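Local coordinates for protein transcriptional regulator, LacI family (Lactobacillus brevis, PDB 3JY6) that probably binds cis-regulatory DNA as a LacI-family transcription factor, represented here by its periplasmic-binding-protein-like domain, at residues D19-E24 with I232-F237; V103-F108 with I263-Q268; I13-D18 with I68-S73; V184-K189 with T214-T219. One frame throughout, in Å; residues are numbered along the deposited sequence.

Overall arrangement
From the N terminus, contact 3 closes first, pairing two neighbouring strands of the six-stranded sheet in one lobe. Between its segments the chain enters 19-24, which waits for 232-237, so contacts 3 and 1 cross. Contact 2 opens at 103-108 and ends at 263-268; it too crosses contact 1, and Q234 touches T105 where they meet. Within both long loops lies contact 4, joining 184-189 to 214-219 in the four-stranded sheet of the other lobe, its centre about 20 Å from that of contact 3. Contact 2 joins two of the chain crossovers between lobes, contact 1 sets the third against the start of helix 20-34, and contacts 3 and 4 each pair two strands within one lobe.

Contact 1 (D19-E24 with I232-F237)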
loop_
_atom_site.group_PDB
_atom_site.type_symbol
_atom_site.label_atom_id
_atom_site.label_comp_id
_atom_site.label_asym_id
_atom_site.label_seq_id
_atom_site.Cartn_x
_atom_site.Cartn_y
_atom_site.Cartn_z
ATOM N N ASP A 19 -4.188 -1.991 2.360
ATOM C CA ASP A 19 -3.999 -1.229 3.587
ATOM C C ASP A 19 -2.514 -1.109 3.896
ATOM O O ASP A 19 -1.818 -2.110 4.033
ATOM C CB ASP A 19 -4.694 -1.899 4.787
ATOM C CG ASP A 19 -6.190 -2.086 4.581
ATOM O OD1 ASP A 19 -6.785 -1.317 3.798
ATOM O OD2 ASP A 19 -6.779 -2.995 5.213
ATOM N N TYR A 20 -2.038 0.125 4.009
ATOM C CA TYR A 20 -0.640 0.378 4.329
ATOM C C TYR A 20 -0.303 -0.336 5.648
ATOM O O TYR A 20 0.819 -0.806 5.838
ATOM C CB TYR A 20 -0.430 1.885 4.458
ATOM C CG TYR A 20 0.918 2.317 4.986
ATOM C CD1 TYR A 20 2.032 2.413 4.149
ATOM C CD2 TYR A 20 1.071 2.670 6.322
ATOM C CE1 TYR A 20 3.257 2.857 4.633
ATOM C CE2 TYR A 20 2.290 3.114 6.816
ATOM C CZ TYR A 20 3.378 3.207 5.965
ATOM O OH TYR A 20 4.587 3.662 6.454
ATOM N N PHE A 21 -1.283 -0.410 6.550
ATOM C CA PHE A 21 -1.105 -1.069 7.843
ATOM C C PHE A 21 -0.637 -2.515 7.664
ATOM O O PHE A 21 0.183 -3.011 8.428
ATOM C CB PHE A 21 -2.426 -1.076 8.623
ATOM C CG PHE A 21 -2.346 -1.763 9.963
ATOM C CD1 PHE A 21 -1.944 -1.062 11.098
ATOM C CD2 PHE A 21 -2.665 -3.118 10.090
ATOM C CE1 PHE A 21 -1.862 -1.692 12.346
ATOM C CE2 PHE A 21 -2.587 -3.765 11.331
ATOM C CZ PHE A 21 -2.184 -3.049 12.469
ATOM N N SER A 22 -1.177 -3.185 6.655
ATOM C CA SER A 22 -0.841 -4.571 6.386
ATOM C C SER A 22 0.542 -4.767 5.797
ATOM O O SER A 22 1.304 -5.620 6.251
ATOM C CB SER A 22 -1.873 -5.187 5.442
ATOM O OG SER A 22 -3.096 -5.358 6.117
ATOM N N THR A 23 0.868 -3.987 4.779
ATOM C CA THR A 23 2.165 -4.127 4.149
ATOM C C THR A 23 3.288 -3.778 5.098
ATOM O O THR A 23 4.338 -4.393 5.031
ATOM C CB THR A 23 2.265 -3.279 2.877
ATOM O OG1 THR A 23 1.909 -1.921 3.167
ATOM C CG2 THR A 23 1.344 -3.837 1.812
ATOM N N GLU A 24 3.065 -2.805 5.981
ATOM C CA GLU A 24 4.087 -2.412 6.960
ATOM C C GLU A 24 4.173 -3.520 7.991
ATOM O O GLU A 24 5.256 -3.867 8.460
ATOM C CB GLU A 24 3.728 -1.104 7.701
ATOM C CG GLU A 24 4.175 0.166 7.012
ATOM C CD GLU A 24 5.682 0.237 6.901
ATOM O OE1 GLU A 24 6.355 0.380 7.942
ATOM O OE2 GLU A 24 6.208 0.127 5.775
ATOM N N ILE A 232 -3.161 9.666 14.786
ATOM C CA ILE A 232 -2.813 8.558 15.672
ATOM C C ILE A 232 -2.185 7.415 14.884
ATOM O O ILE A 232 -2.792 6.885 13.955
ATOM C CB ILE A 232 -4.034 8.003 16.416
ATOM C CG1 ILE A 232 -4.787 9.136 17.102
ATOM C CG2 ILE A 232 -3.560 7.009 17.489
ATOM C CD1 ILE A 232 -6.226 8.777 17.439
ATOM N N THR A 233 -0.964 7.036 15.245
ATOM C CA THR A 233 -0.293 5.962 14.525
ATOM C C THR A 233 -0.285 4.707 15.363
ATOM O O THR A 233 -0.059 4.771 16.566
ATOM C CB THR A 233 1.176 6.308 14.178
ATOM O OG1 THR A 233 1.948 6.400 15.384
ATOM C CG2 THR A 233 1.252 7.643 13.445
ATOM N N GLN A 234 -0.546 3.570 14.723
ATOM C CA GLN A 234 -0.538 2.285 15.418
ATOM C C GLN A 234 0.828 1.601 15.477
ATOM O O GLN A 234 0.975 0.625 16.202
ATOM C CB GLN A 234 -1.523 1.325 14.766
ATOM C CG GLN A 234 -2.912 1.377 15.332
ATOM C CD GLN A 234 -3.840 0.440 14.599
ATOM O OE1 GLN A 234 -4.340 0.752 13.508
ATOM N NE2 GLN A 234 -4.066 -0.731 15.181
ATOM N N ASN A 235 1.814 2.109 14.728
ATOM C CA ASN A 235 3.155 1.511 14.705
ATOM C C ASN A 235 3.056 0.095 14.107
ATOM O O ASN A 235 3.531 -0.862 14.706
ATOM C CB ASN A 235 3.715 1.374 16.134
ATOM C CG ASN A 235 4.236 2.680 16.706
ATOM O OD1 ASN A 235 4.197 2.902 17.927
ATOM N ND2 ASN A 235 4.752 3.540 15.840
ATOM N N PRO A 236 2.444 -0.050 12.926
ATOM C CA PRO A 236 2.309 -1.375 12.303
ATOM C C PRO A 236 3.595 -2.187 12.131
ATOM O O PRO A 236 3.587 -3.413 12.281
ATOM C CB PRO A 236 1.625 -1.066 10.971
ATOM C CG PRO A 236 2.057 0.351 10.687
ATOM C CD PRO A 236 1.940 1.004 12.034
ATOM N N PHE A 237 4.697 -1.515 11.815
ATOM C CA PHE A 237 5.961 -2.224 11.655
ATOM C C PHE A 237 6.300 -2.861 13.002
ATOM O O PHE A 237 6.706 -4.028 13.073
ATOM C CB PHE A 237 7.096 -1.263 11.261
ATOM C CG PHE A 237 8.413 -1.956 10.981
ATOM C CD1 PHE A 237 8.746 -2.365 9.688
ATOM C CD2 PHE A 237 9.315 -2.216 12.020
ATOM C CE1 PHE A 237 9.978 -3.030 9.426
ATOM C CE2 PHE A 237 10.541 -2.878 11.779
ATOM C CZ PHE A 237 10.870 -3.283 10.478
#
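P236 wedges its ring between F21 and E24, the three residues that bury most surface here. Its CB lies 3.6 Å from CD1 of the F21 ring and also rests against the backbone O of F21, while its CG meets E24 CB at 3.7 Å. F21 holds CG anti to the backbone N (chi1 179°), which carries the ring out past the helix start towards the facing segment. There the F21 and Q234 side chains cross at about a right angle, ring and amide planes only 21° apart, with F21 CE1 3.7 Å from Q234 OE1; the amide nitrogen is held by D92. With an alanine at F21, P236 CB and the Q234 amide would probably lose the surface they pack on, leaving a gap at this joint. E24 CG lies over one face of the Y20 ring, and a bend at chi2 (-63°) swings the carboxylate towards F237, OE1 3.8 Å from its CB. The E24 carboxylate comes close to D18 of the second subunit, a pairing of like charges likely to be unfavourable unless a proton or a cation offsets it. The contact sets the first turn of helix 20-34 against the first turn of helix 236-251, just after the chain has crossed between lobes from strand 231-233; M239 of the latter helix backs F21 and Q234, and F237 packs on K27 and S31 of the former.

Contact 2 (V103-F108 with I263-Q268); sequences VVTDNF and IPAKLQ
I263 N donates to V104 O at 2.8 Å, an almost straight bond (175° at the hydrogen). One residue further, T105 CA points its hydrogen at I263 O, 3.6 Å away, in a CA-H...O contact. The second strong bond uses a side chain: A265 N gives its hydrogen to the syn lone pair of D106 OD1, at 2.8 Å. D106 reaches it because CG sits in the crowded position between backbone N and carbonyl carbon (chi1 57°), and the same oxygen comes close to P264 CA. These residues belong to two of the crossovers that join the lobes of the type I periplasmic-binding-protein fold, and D106 centres an inverse gamma turn closed by a weak bond from N107 N to T105 O. P264 O is taken by K266 NZ at 2.8 Å, the amine standing 41° above the carbonyl plane. T105 OG1 is engaged by the amide nitrogen of Q234 on the third crossover, leaving its methyl CG2 to pack 3.7 Å from A265 CB. N107 spends both ends of its amide elsewhere, OD1 on R142 and ND2 on E94. Beside the first bond, V103 CG1 touches I263 CG1 at 4.0 Å.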
loop_
_atom_site.group_PDB
_atom_site.type_symbol
_atom_site.label_atom_id
_atom_site.label_comp_id
_atom_site.label_asym_id
_atom_site.label_seq_id
_atom_site.Cartn_x
_atom_site.Cartn_y
_atom_site.Cartn_z
ATOM N N VAL A 103 -1.197 -9.637 19.548
ATOM C CA VAL A 103 -0.526 -8.353 19.526
ATOM C C VAL A 103 -1.612 -7.365 19.115
ATOM O O VAL A 103 -2.166 -7.439 18.010
ATOM C CB VAL A 103 0.635 -8.336 18.506
ATOM C CG1 VAL A 103 1.295 -6.937 18.478
ATOM C CG2 VAL A 103 1.663 -9.399 18.885
ATOM N N VAL A 104 -1.930 -6.442 20.014
ATOM C CA VAL A 104 -2.971 -5.472 19.741
ATOM C C VAL A 104 -2.610 -4.045 20.148
ATOM O O VAL A 104 -1.602 -3.794 20.814
ATOM C CB VAL A 104 -4.282 -5.847 20.486
ATOM C CG1 VAL A 104 -4.679 -7.282 20.190
ATOM C CG2 VAL A 104 -4.099 -5.646 21.989
ATOM N N THR A 105 -3.481 -3.127 19.753
ATOM C CA THR A 105 -3.355 -1.705 20.060
ATOM C C THR A 105 -4.341 -1.395 21.196
ATOM O O THR A 105 -5.367 -2.058 21.332
ATOM C CB THR A 105 -3.759 -0.830 18.837
ATOM O OG1 THR A 105 -2.925 -1.145 17.717
ATOM C CG2 THR A 105 -3.641 0.652 19.167
ATOM N N ASP A 106 -4.025 -0.393 22.008
ATOM C CA ASP A 106 -4.910 0.025 23.099
ATOM C C ASP A 106 -5.948 0.920 22.421
ATOM O O ASP A 106 -5.953 2.133 22.612
ATOM C CB ASP A 106 -4.119 0.831 24.131
ATOM C CG ASP A 106 -3.428 2.044 23.513
ATOM O OD1 ASP A 106 -2.749 1.885 22.473
ATOM O OD2 ASP A 106 -3.568 3.154 24.068
ATOM N N ASN A 107 -6.820 0.305 21.628
ATOM C CA ASN A 107 -7.842 1.021 20.867
ATOM C C ASN A 107 -8.750 1.972 21.633
ATOM O O ASN A 107 -8.993 3.096 21.177
ATOM C CB ASN A 107 -8.685 0.015 20.091
ATOM C CG ASN A 107 -7.892 -0.669 19.000
ATOM O OD1 ASN A 107 -7.568 -0.056 17.984
ATOM N ND2 ASN A 107 -7.559 -1.938 19.212
ATOM N N PHE A 108 -9.253 1.515 22.780
ATOM C CA PHE A 108 -10.133 2.326 23.623
ATOM C C PHE A 108 -9.356 3.496 24.220
ATOM O O PHE A 108 -9.740 4.655 24.047
ATOM C CB PHE A 108 -10.728 1.480 24.754
ATOM C CG PHE A 108 -11.535 2.273 25.752
ATOM C CD1 PHE A 108 -12.793 2.767 25.418
ATOM C CD2 PHE A 108 -11.029 2.530 27.029
ATOM C CE1 PHE A 108 -13.539 3.511 26.343
ATOM C CE2 PHE A 108 -11.762 3.268 27.954
ATOM C CZ PHE A 108 -13.023 3.761 27.610
ATOM N N ILE A 263 0.635 -2.777 22.213
ATOM C CA ILE A 263 1.544 -1.824 21.602
ATOM C C ILE A 263 0.738 -0.525 21.574
ATOM O O ILE A 263 -0.121 -0.338 20.719
ATOM C CB ILE A 263 1.909 -2.234 20.159
ATOM C CG1 ILE A 263 2.637 -3.587 20.160
ATOM C CG2 ILE A 263 2.766 -1.150 19.517
ATOM C CD1 ILE A 263 3.962 -3.588 20.879
ATOM N N PRO A 264 0.985 0.378 22.531
ATOM C CA PRO A 264 0.250 1.645 22.569
ATOM C C PRO A 264 0.389 2.501 21.312
ATOM O O PRO A 264 1.482 2.679 20.772
ATOM C CB PRO A 264 0.821 2.331 23.800
ATOM C CG PRO A 264 2.222 1.805 23.850
ATOM C CD PRO A 264 2.021 0.349 23.575
ATOM N N ALA A 265 -0.740 3.008 20.836
ATOM C CA ALA A 265 -0.729 3.866 19.665
ATOM C C ALA A 265 -0.180 5.206 20.131
ATOM O O ALA A 265 -0.189 5.511 21.327
ATOM C CB ALA A 265 -2.144 4.043 19.117
ATOM N N LYS A 266 0.302 6.002 19.187
ATOM C CA LYS A 266 0.830 7.310 19.516
ATOM C C LYS A 266 0.111 8.420 18.755
ATOM O O LYS A 266 -0.039 8.365 17.531
ATOM C CB LYS A 266 2.333 7.371 19.212
ATOM C CG LYS A 266 3.175 6.324 19.934
ATOM C CD LYS A 266 2.860 6.271 21.439
ATOM C CE LYS A 266 3.795 5.322 22.184
ATOM N NZ LYS A 266 3.859 3.955 21.575
ATOM N N LEU A 267 -0.333 9.423 19.504
ATOM C CA LEU A 267 -0.997 10.602 18.955
ATOM C C LEU A 267 0.176 11.484 18.580
ATOM O O LEU A 267 0.838 12.016 19.465
ATOM C CB LEU A 267 -1.827 11.286 20.042
ATOM C CG LEU A 267 -2.378 12.699 19.800
ATOM C CD1 LEU A 267 -3.340 12.680 18.640
ATOM C CD2 LEU A 267 -3.081 13.200 21.056
ATOM N N GLN A 268 0.445 11.640 17.285
ATOM C CA GLN A 268 1.579 12.448 16.864
ATOM C C GLN A 268 1.284 13.702 16.044
ATOM O O GLN A 268 0.745 13.635 14.935
ATOM C CB GLN A 268 2.581 11.585 16.097
ATOM C CG GLN A 268 2.037 11.010 14.797
ATOM C CD GLN A 268 3.130 10.431 13.924
ATOM O OE1 GLN A 268 3.925 9.598 14.373
ATOM N NE2 GLN A 268 3.181 10.868 12.667
#

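Contact 3 (I13-D18 with I68-S73)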
loop_
_atom_site.group_PDB
_atom_site.type_symbol
_atom_site.label_atom_id
_atom_site.label_comp_id
_atom_site.label_asym_id
_atom_site.label_seq_id
_atom_site.Cartn_x
_atom_site.Cartn_y
_atom_site.Cartn_z
ATOM N N ILE A 13 -1.276 -13.790 6.932
ATOM C CA ILE A 13 -2.502 -13.462 6.203
ATOM C C ILE A 13 -3.029 -12.112 6.670
ATOM O O ILE A 13 -3.393 -11.959 7.832
ATOM C CB ILE A 13 -3.625 -14.520 6.426
ATOM C CG1 ILE A 13 -3.193 -15.890 5.907
ATOM C CG2 ILE A 13 -4.876 -14.124 5.659
ATOM C CD1 ILE A 13 -4.294 -16.982 6.069
ATOM N N VAL A 14 -3.063 -11.131 5.770
ATOM C CA VAL A 14 -3.583 -9.816 6.146
ATOM C C VAL A 14 -4.993 -9.629 5.594
ATOM O O VAL A 14 -5.388 -10.284 4.630
ATOM C CB VAL A 14 -2.671 -8.667 5.649
ATOM C CG1 VAL A 14 -1.279 -8.866 6.210
ATOM C CG2 VAL A 14 -2.635 -8.621 4.125
ATOM N N ALA A 15 -5.752 -8.745 6.232
ATOM C CA ALA A 15 -7.118 -8.458 5.823
ATOM C C ALA A 15 -7.187 -7.977 4.377
ATOM O O ALA A 15 -8.015 -8.434 3.599
ATOM C CB ALA A 15 -7.733 -7.409 6.781
ATOM N N ASN A 16 -6.301 -7.062 4.008
ATOM C CA ASN A 16 -6.285 -6.528 2.643
ATOM C C ASN A 16 -4.927 -5.861 2.391
ATOM O O ASN A 16 -4.524 -4.958 3.125
ATOM C CB ASN A 16 -7.407 -5.502 2.475
ATOM C CG ASN A 16 -7.631 -5.108 1.025
ATOM O OD1 ASN A 16 -6.711 -5.149 0.202
ATOM N ND2 ASN A 16 -8.856 -4.707 0.710
ATOM N N ILE A 17 -4.208 -6.303 1.368
ATOM C CA ILE A 17 -2.917 -5.692 1.125
ATOM C C ILE A 17 -2.976 -4.230 0.681
ATOM O O ILE A 17 -1.946 -3.566 0.643
ATOM C CB ILE A 17 -2.073 -6.498 0.108
ATOM C CG1 ILE A 17 -2.844 -6.695 -1.194
ATOM C CG2 ILE A 17 -1.655 -7.826 0.735
ATOM C CD1 ILE A 17 -1.990 -7.292 -2.278
ATOM N N ASP A 18 -4.164 -3.725 0.351
ATOM C CA ASP A 18 -4.282 -2.315 -0.041
ATOM C C ASP A 18 -4.061 -1.418 1.166
ATOM O O ASP A 18 -3.807 -0.228 1.015
ATOM C CB ASP A 18 -5.660 -1.994 -0.607
ATOM C CG ASP A 18 -5.891 -2.615 -1.957
ATOM O OD1 ASP A 18 -4.972 -2.563 -2.816
ATOM O OD2 ASP A 18 -7.006 -3.145 -2.167
ATOM N N ILE A 68 0.689 -16.065 11.108
ATOM C CA ILE A 68 0.492 -14.796 11.790
ATOM C C ILE A 68 -0.807 -14.305 11.166
ATOM O O ILE A 68 -0.901 -14.100 9.945
ATOM C CB ILE A 68 1.648 -13.820 11.552
ATOM C CG1 ILE A 68 2.944 -14.425 12.110
ATOM C CG2 ILE A 68 1.343 -12.503 12.227
ATOM C CD1 ILE A 68 4.148 -13.523 12.050
ATOM N N LEU A 69 -1.819 -14.151 12.006
ATOM C CA LEU A 69 -3.141 -13.782 11.529
ATOM C C LEU A 69 -3.582 -12.342 11.783
ATOM O O LEU A 69 -3.761 -11.926 12.926
ATOM C CB LEU A 69 -4.148 -14.748 12.153
ATOM C CG LEU A 69 -5.579 -14.847 11.642
ATOM C CD1 LEU A 69 -5.584 -15.421 10.227
ATOM C CD2 LEU A 69 -6.378 -15.756 12.588
ATOM N N GLN A 70 -3.758 -11.582 10.710
ATOM C CA GLN A 70 -4.210 -10.202 10.833
ATOM C C GLN A 70 -5.462 -10.118 9.973
ATOM O O GLN A 70 -5.628 -9.191 9.173
ATOM C CB GLN A 70 -3.129 -9.234 10.319
ATOM C CG GLN A 70 -3.355 -7.754 10.681
ATOM C CD GLN A 70 -3.995 -6.956 9.566
ATOM O OE1 GLN A 70 -3.455 -6.866 8.460
ATOM N NE2 GLN A 70 -5.148 -6.357 9.853
ATOM N N SER A 71 -6.332 -11.114 10.129
ATOM C CA SER A 71 -7.562 -11.179 9.355
ATOM C C SER A 71 -8.831 -11.523 10.136
ATOM O O SER A 71 -8.877 -11.379 11.357
ATOM C CB SER A 71 -7.369 -12.146 8.190
ATOM O OG SER A 71 -6.278 -13.008 8.451
ATOM N N PHE A 72 -9.843 -11.998 9.415
ATOM C CA PHE A 72 -11.164 -12.303 9.970
ATOM C C PHE A 72 -11.457 -13.655 10.630
ATOM O O PHE A 72 -12.364 -13.742 11.449
ATOM C CB PHE A 72 -12.201 -12.090 8.870
ATOM C CG PHE A 72 -11.832 -11.016 7.883
ATOM C CD1 PHE A 72 -11.820 -9.674 8.262
ATOM C CD2 PHE A 72 -11.505 -11.346 6.565
ATOM C CE1 PHE A 72 -11.492 -8.669 7.337
ATOM C CE2 PHE A 72 -11.175 -10.357 5.636
ATOM C CZ PHE A 72 -11.169 -9.016 6.021
ATOM N N SER A 73 -10.725 -14.701 10.272
ATOM C CA SER A 73 -10.960 -16.039 10.824
ATOM C C SER A 73 -10.981 -16.156 12.341
ATOM O O SER A 73 -10.038 -15.720 13.017
ATOM C CB SER A 73 -9.917 -17.020 10.287
ATOM O OG SER A 73 -10.101 -17.272 8.913
#
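I13 grips the neighbouring strand with both its backbone polar atoms: N donates to I68 O at 3.1 Å, and O accepts from Q70 N at 2.9 Å. This straddling pattern is that of parallel strands, here 9-14 and 66-70, adjacent in the Rossmann-like sheet of one lobe. S71 OG comes to the same I13 O at 3.1 Å and also lies against I13 CG2; its proton has a rival acceptor, since E52 of helix 49-60 is within weak bonding reach. On the opposite face of the sheet from I13 and L69, Q70 crosses V14. Its CG is anti to the backbone N (chi1 -167°), and a bend at chi2 (-98°) turns the amide back over V14, bringing OE1 to 3.4 Å from V14 CB. That oxygen is fixed by a hydrogen bond to S22 OG, at the start of helix 20-34. A leucine in place of Q70 would probably leave S22 OG without this partner and V14 without the amide oxygen beside it. Just past the paired strands the backbones stay close, and A15 CB rests 3.9 Å from CZ of the F72 ring, which I49 also backs. Further out, N16 OD1 accepts from K27 NZ of the second subunit and also closes an Asx turn, accepting from D18 N at 2.9 Å, the donor lying 43° out of the carbonyl plane.

Contact 4 (V184-K189 with T214-T219)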
loop_
_atom_site.group_PDB
_atom_site.type_symbol
_atom_site.label_atom_id
_atom_site.label_comp_id
_atom_site.label_asym_id
_atom_site.label_seq_id
_atom_site.Cartn_x
_atom_site.Cartn_y
_atom_site.Cartn_z
ATOM N N VAL A 184 -14.320 18.076 15.263
ATOM C CA VAL A 184 -13.211 17.214 14.853
ATOM C C VAL A 184 -13.803 16.069 14.030
ATOM O O VAL A 184 -14.668 15.333 14.524
ATOM C CB VAL A 184 -12.516 16.472 16.013
ATOM C CG1 VAL A 184 -11.030 16.358 15.731
ATOM C CG2 VAL A 184 -12.830 17.100 17.329
ATOM N N ALA A 185 -13.342 15.916 12.795
ATOM C CA ALA A 185 -13.795 14.809 11.965
ATOM C C ALA A 185 -12.782 13.717 12.351
ATOM O O ALA A 185 -11.581 13.877 12.124
ATOM C CB ALA A 185 -13.683 15.168 10.489
ATOM N N PHE A 186 -13.267 12.631 12.955
ATOM C CA PHE A 186 -12.409 11.540 13.433
ATOM C C PHE A 186 -12.620 10.240 12.634
ATOM O O PHE A 186 -13.644 9.573 12.764
ATOM C CB PHE A 186 -12.722 11.329 14.922
ATOM C CG PHE A 186 -11.644 10.620 15.719
ATOM C CD1 PHE A 186 -11.478 10.932 17.071
ATOM C CD2 PHE A 186 -10.868 9.608 15.171
ATOM C CE1 PHE A 186 -10.562 10.247 17.862
ATOM C CE2 PHE A 186 -9.951 8.915 15.947
ATOM C CZ PHE A 186 -9.795 9.232 17.297
ATOM N N ALA A 187 -11.643 9.902 11.799
ATOM C CA ALA A 187 -11.703 8.689 10.988
ATOM C C ALA A 187 -11.165 7.511 11.802
ATOM O O ALA A 187 -10.067 7.574 12.355
ATOM C CB ALA A 187 -10.877 8.872 9.710
ATOM N N LEU A 188 -11.949 6.442 11.878
ATOM C CA LEU A 188 -11.547 5.250 12.611
ATOM C C LEU A 188 -10.666 4.331 11.778
ATOM O O LEU A 188 -10.046 3.412 12.305
ATOM C CB LEU A 188 -12.782 4.497 13.099
ATOM C CG LEU A 188 -13.178 4.736 14.561
ATOM C CD1 LEU A 188 -13.067 6.209 14.924
ATOM C CD2 LEU A 188 -14.578 4.204 14.773
ATOM N N LYS A 189 -10.591 4.595 10.479
ATOM C CA LYS A 189 -9.779 3.781 9.586
ATOM C C LYS A 189 -9.045 4.674 8.603
ATOM O O LYS A 189 -9.585 5.670 8.124
ATOM C CB LYS A 189 -10.660 2.772 8.831
ATOM C CG LYS A 189 -9.874 1.711 8.068
ATOM C CD LYS A 189 -10.783 0.712 7.348
ATOM C CE LYS A 189 -9.958 -0.365 6.624
ATOM N NZ LYS A 189 -10.802 -1.381 5.915
ATOM N N THR A 214 -8.666 14.265 12.496
ATOM C CA THR A 214 -7.675 13.321 12.958
ATOM C C THR A 214 -8.174 11.927 12.608
ATOM O O THR A 214 -9.194 11.768 11.937
ATOM C CB THR A 214 -7.532 13.419 14.479
ATOM O OG1 THR A 214 -6.474 12.559 14.932
ATOM C CG2 THR A 214 -8.850 13.019 15.142
ATOM N N GLY A 215 -7.459 10.923 13.094
ATOM C CA GLY A 215 -7.848 9.553 12.842
ATOM C C GLY A 215 -6.677 8.604 13.000
ATOM O O GLY A 215 -5.554 9.026 13.305
ATOM N N PHE A 216 -6.952 7.316 12.804
ATOM C CA PHE A 216 -5.922 6.287 12.874
ATOM C C PHE A 216 -5.377 6.190 11.457
ATOM O O PHE A 216 -6.099 5.797 10.537
ATOM C CB PHE A 216 -6.537 4.958 13.311
ATOM C CG PHE A 216 -6.966 4.938 14.750
ATOM C CD1 PHE A 216 -6.205 4.270 15.704
ATOM C CD2 PHE A 216 -8.129 5.597 15.154
ATOM C CE1 PHE A 216 -6.592 4.255 17.046
ATOM C CE2 PHE A 216 -8.520 5.588 16.486
ATOM C CZ PHE A 216 -7.752 4.915 17.437
ATOM N N ALA A 217 -4.113 6.570 11.288
ATOM C CA ALA A 217 -3.459 6.562 9.989
ATOM C C ALA A 217 -1.949 6.517 10.182
ATOM O O ALA A 217 -1.416 7.205 11.042
ATOM C CB ALA A 217 -3.841 7.818 9.216
ATOM N N ASP A 218 -1.260 5.717 9.374
ATOM C CA ASP A 218 0.188 5.607 9.500
ATOM C C ASP A 218 0.965 6.129 8.290
ATOM O O ASP A 218 2.166 6.386 8.386
ATOM C CB ASP A 218 0.566 4.156 9.811
ATOM C CG ASP A 218 0.051 3.699 11.175
ATOM O OD1 ASP A 218 0.624 4.127 12.207
ATOM O OD2 ASP A 218 -0.936 2.927 11.221
ATOM N N THR A 219 0.279 6.302 7.165
ATOM C CA THR A 219 0.912 6.798 5.956
ATOM C C THR A 219 1.489 8.207 6.157
ATOM O O THR A 219 0.852 9.070 6.762
ATOM C CB THR A 219 -0.083 6.843 4.808
ATOM O OG1 THR A 219 -0.375 5.517 4.341
ATOM C CG2 THR A 219 0.498 7.626 3.721
#
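Three backbone bonds join A185 and A187 to T214 and F216: T214 N donates to A185 O at 3.0 Å, A187 N to T214 O at 3.1 Å, and F216 N to A187 O at 3.2 Å. They are the parallel pairing of strands 183-187 and 211-215, the latter at the margin of the four-stranded sheet in the second lobe of this type I periplasmic-binding-protein fold. The last bond is less straight (150°), as the chains begin to diverge. G215 passes very close, its CA 3.0 Å from A187 O, and a side chain there would run into that oxygen as well as into the carbonyl before it. On the face carrying F186 and T214, the two side chains lie side by side. T214 places OG1 anti to its own N (chi1 -175°), where it bonds to T230 O, and the methyl CG2 is thereby turned over the face of the F186 ring in a CH-pi contact, 3.9 Å from the centroid and 16° off the normal. The same methyl meets V184 CG1. F186 in turn has F216 CE2 at its rim, near the ring plane, 3.7 Å from its own CE2. I232 of strand 231-233 packs on both rings, and R142 forms a cation-pi pair with F216. In the plane of the F216 ring, at its edge, sits A187 O, 3.9 Å from CD2.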